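Local structure of beta-hexosaminidase (Neisseria gonorrhoeae, 6JTJ) at residues Ala175-Arg180 and Pro213-Val218. The protein probably removes terminal beta-1,4-linked N-acetylglucosamine from peptidoglycan fragments during cell-wall recycling, as a family 3 glycoside hydrolase of the NagZ subfamily. Numbering follows the deposited sequence.
With NAG (2-acetamido-2-deoxy-beta-D-glucopyranose), chain I.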
loop_
_atom_site.group_PDB
_atom_site.type_symbol
_atom_site.label_atom_id
_atom_site.label_comp_id
_atom_site.label_asym_id
_atom_site.label_seq_id
_atom_site.Cartn_x
_atom_site.Cartn_y
_atom_site.Cartn_z
ATOM N N ALA C 175 4.746 4.758 1.077
ATOM C CA ALA C 175 3.362 5.201 1.292
ATOM C C ALA C 175 2.512 4.123 1.936
ATOM O O ALA C 175 1.680 4.407 2.770
ATOM C CB ALA C 175 2.723 5.606 -0.035
ATOM N N VAL C 176 2.717 2.875 1.549
ATOM C CA VAL C 176 1.917 1.807 2.091
ATOM C C VAL C 176 2.111 1.657 3.610
ATOM O O VAL C 176 1.220 1.149 4.301
ATOM C CB VAL C 176 2.107 0.475 1.320
ATOM C CG1 VAL C 176 3.474 -0.169 1.542
ATOM C CG2 VAL C 176 1.011 -0.498 1.701
ATOM N N ILE C 177 3.302 2.002 4.109
ATOM C CA ILE C 177 3.536 2.025 5.543
ATOM C C ILE C 177 2.969 3.345 6.029
ATOM O O ILE C 177 2.042 3.350 6.815
ATOM C CB ILE C 177 5.026 1.878 5.924
ATOM C CG1 ILE C 177 5.611 0.552 5.409
ATOM C CG2 ILE C 177 5.218 1.983 7.434
ATOM C CD1 ILE C 177 4.880 -0.693 5.838
ATOM N N GLY C 178 3.496 4.441 5.513
ATOM C CA GLY C 178 2.957 5.760 5.784
ATOM C C GLY C 178 2.834 6.111 7.246
ATOM O O GLY C 178 3.803 5.999 7.987
ATOM N N ASN C 179 1.625 6.445 7.673
ATOM C CA ASN C 179 1.409 6.751 9.050
ATOM C C ASN C 179 1.315 5.501 9.982
ATOM O O ASN C 179 1.082 5.624 11.166
ATOM C CB ASN C 179 0.231 7.713 9.174
ATOM C CG ASN C 179 -1.116 7.023 8.971
ATOM O OD1 ASN C 179 -1.194 5.808 8.846
ATOM N ND2 ASN C 179 -2.186 7.807 8.972
ATOM N N ARG C 180 1.507 4.308 9.445
ATOM C CA ARG C 180 1.526 3.104 10.262
ATOM C C ARG C 180 2.817 2.977 11.071
ATOM O O ARG C 180 2.872 2.169 12.004
ATOM C CB ARG C 180 1.359 1.880 9.409
ATOM C CG ARG C 180 -0.003 1.814 8.705
ATOM C CD ARG C 180 0.059 0.870 7.532
ATOM N NE ARG C 180 0.243 -0.497 7.988
ATOM C CZ ARG C 180 0.618 -1.501 7.208
ATOM N NH1 ARG C 180 0.890 -1.272 5.934
ATOM N NH2 ARG C 180 0.731 -2.730 7.706
ATOM N N PRO C 213 13.196 -7.315 7.692
ATOM C CA PRO C 213 14.044 -6.541 8.578
ATOM C C PRO C 213 13.863 -5.021 8.486
ATOM O O PRO C 213 14.704 -4.274 9.033
ATOM C CB PRO C 213 15.435 -6.914 8.083
ATOM C CG PRO C 213 15.242 -7.011 6.604
ATOM C CD PRO C 213 13.863 -7.549 6.401
ATOM N N GLY C 214 12.774 -4.561 7.865
ATOM C CA GLY C 214 12.467 -3.122 7.808
ATOM C C GLY C 214 11.963 -2.704 6.448
ATOM O O GLY C 214 12.684 -2.776 5.465
ATOM N N HIS C 215 10.709 -2.276 6.403
ATOM C CA HIS C 215 10.011 -1.932 5.164
ATOM C C HIS C 215 10.025 -0.416 4.898
ATOM O O HIS C 215 9.486 0.054 3.885
ATOM C CB HIS C 215 8.558 -2.407 5.297
ATOM C CG HIS C 215 7.861 -2.682 4.000
ATOM N ND1 HIS C 215 7.776 -1.755 2.981
ATOM C CD2 HIS C 215 7.158 -3.765 3.580
ATOM C CE1 HIS C 215 7.080 -2.264 1.976
ATOM N NE2 HIS C 215 6.696 -3.484 2.311
ATOM N N GLY C 216 10.588 0.351 5.811
ATOM C CA GLY C 216 10.444 1.791 5.756
ATOM C C GLY C 216 11.166 2.544 4.647
ATOM O O GLY C 216 10.808 3.675 4.345
ATOM N N PHE C 217 12.226 1.963 4.110
ATOM C CA PHE C 217 13.122 2.700 3.221
ATOM C C PHE C 217 12.728 2.575 1.746
ATOM O O PHE C 217 12.955 3.492 0.973
ATOM C CB PHE C 217 14.580 2.267 3.410
ATOM C CG PHE C 217 15.571 3.137 2.671
ATOM C CD1 PHE C 217 16.015 4.330 3.225
ATOM C CD2 PHE C 217 16.043 2.777 1.417
ATOM C CE1 PHE C 217 16.950 5.138 2.562
ATOM C CE2 PHE C 217 16.965 3.569 0.747
ATOM C CZ PHE C 217 17.421 4.760 1.325
ATOM N N VAL C 218 12.139 1.447 1.364
ATOM C CA VAL C 218 11.692 1.267 -0.012
ATOM C C VAL C 218 10.480 2.138 -0.313
ATOM O O VAL C 218 9.862 2.695 0.586
ATOM C CB VAL C 218 11.283 -0.168 -0.327
ATOM C CG1 VAL C 218 12.453 -1.090 -0.135
ATOM C CG2 VAL C 218 10.087 -0.606 0.529
HETATM C C1 NAG I . 0.606 -8.006 4.623
HETATM C C2 NAG I . 0.738 -6.675 5.376
HETATM C C3 NAG I . 0.925 -6.923 6.854
HETATM C C4 NAG I . -0.150 -7.868 7.389
HETATM C C5 NAG I . -0.129 -9.194 6.655
HETATM C C6 NAG I . -1.321 -10.066 7.059
HETATM C C7 NAG I . 1.898 -4.578 4.656
HETATM C C8 NAG I . 0.615 -3.880 4.826
HETATM N N2 NAG I . 1.859 -5.888 4.924
HETATM O O1 NAG I . -0.048 -7.811 3.383
HETATM O O3 NAG I . 0.908 -5.684 7.525
HETATM O O4 NAG I . -0.013 -8.079 8.771
HETATM O O5 NAG I . -0.236 -8.950 5.268
HETATM O O6 NAG I . -2.573 -9.496 6.712
HETATM O O7 NAG I . 2.902 -3.966 4.252
#
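Ile177 lays the end of its side chain over one face of the His215 imidazole. Its CD1 sits 4.0 Å from His215 CG, above the ring plane but displaced toward the rim. Ile177 CG1 comes equally near, 4.0 Å from His215 ND1. The ring reaches this position because CG lies anti to the backbone N of His215 (chi1 -155°). Val176 adds a looser touch, with CG1 4.2 Å from His215 CE1, and the two side chains cross at about a right angle. No hydrogen bond joins 175-180 to 213-218. The backbone N of His215 also bonds to Asp168, and its ring meets that of His211 edge-to-face.

Arg180 turns to the sugar instead. Its chain bends at chi3 (67°), and NH1 donates to Val176 O at 2.9 Å, although the placement of NH1 is less certain. NH2 makes a weak bond to O3 of the N-acetylglucosamine, 3.0 Å long. Glu107 forms a salt bridge with Arg180 NE.

Both segments lie in loops of the family 3 N-terminal domain, one after strand 161-162 and the other after strand 208-212. Aliphatic carbons of 175-180 meet the His215 imidazole by van der Waals contact beside the sugar site. Hydrogen bonds with Asp105, Lys210 and His211 hold the sugar, and Arg180 adds only its weak one.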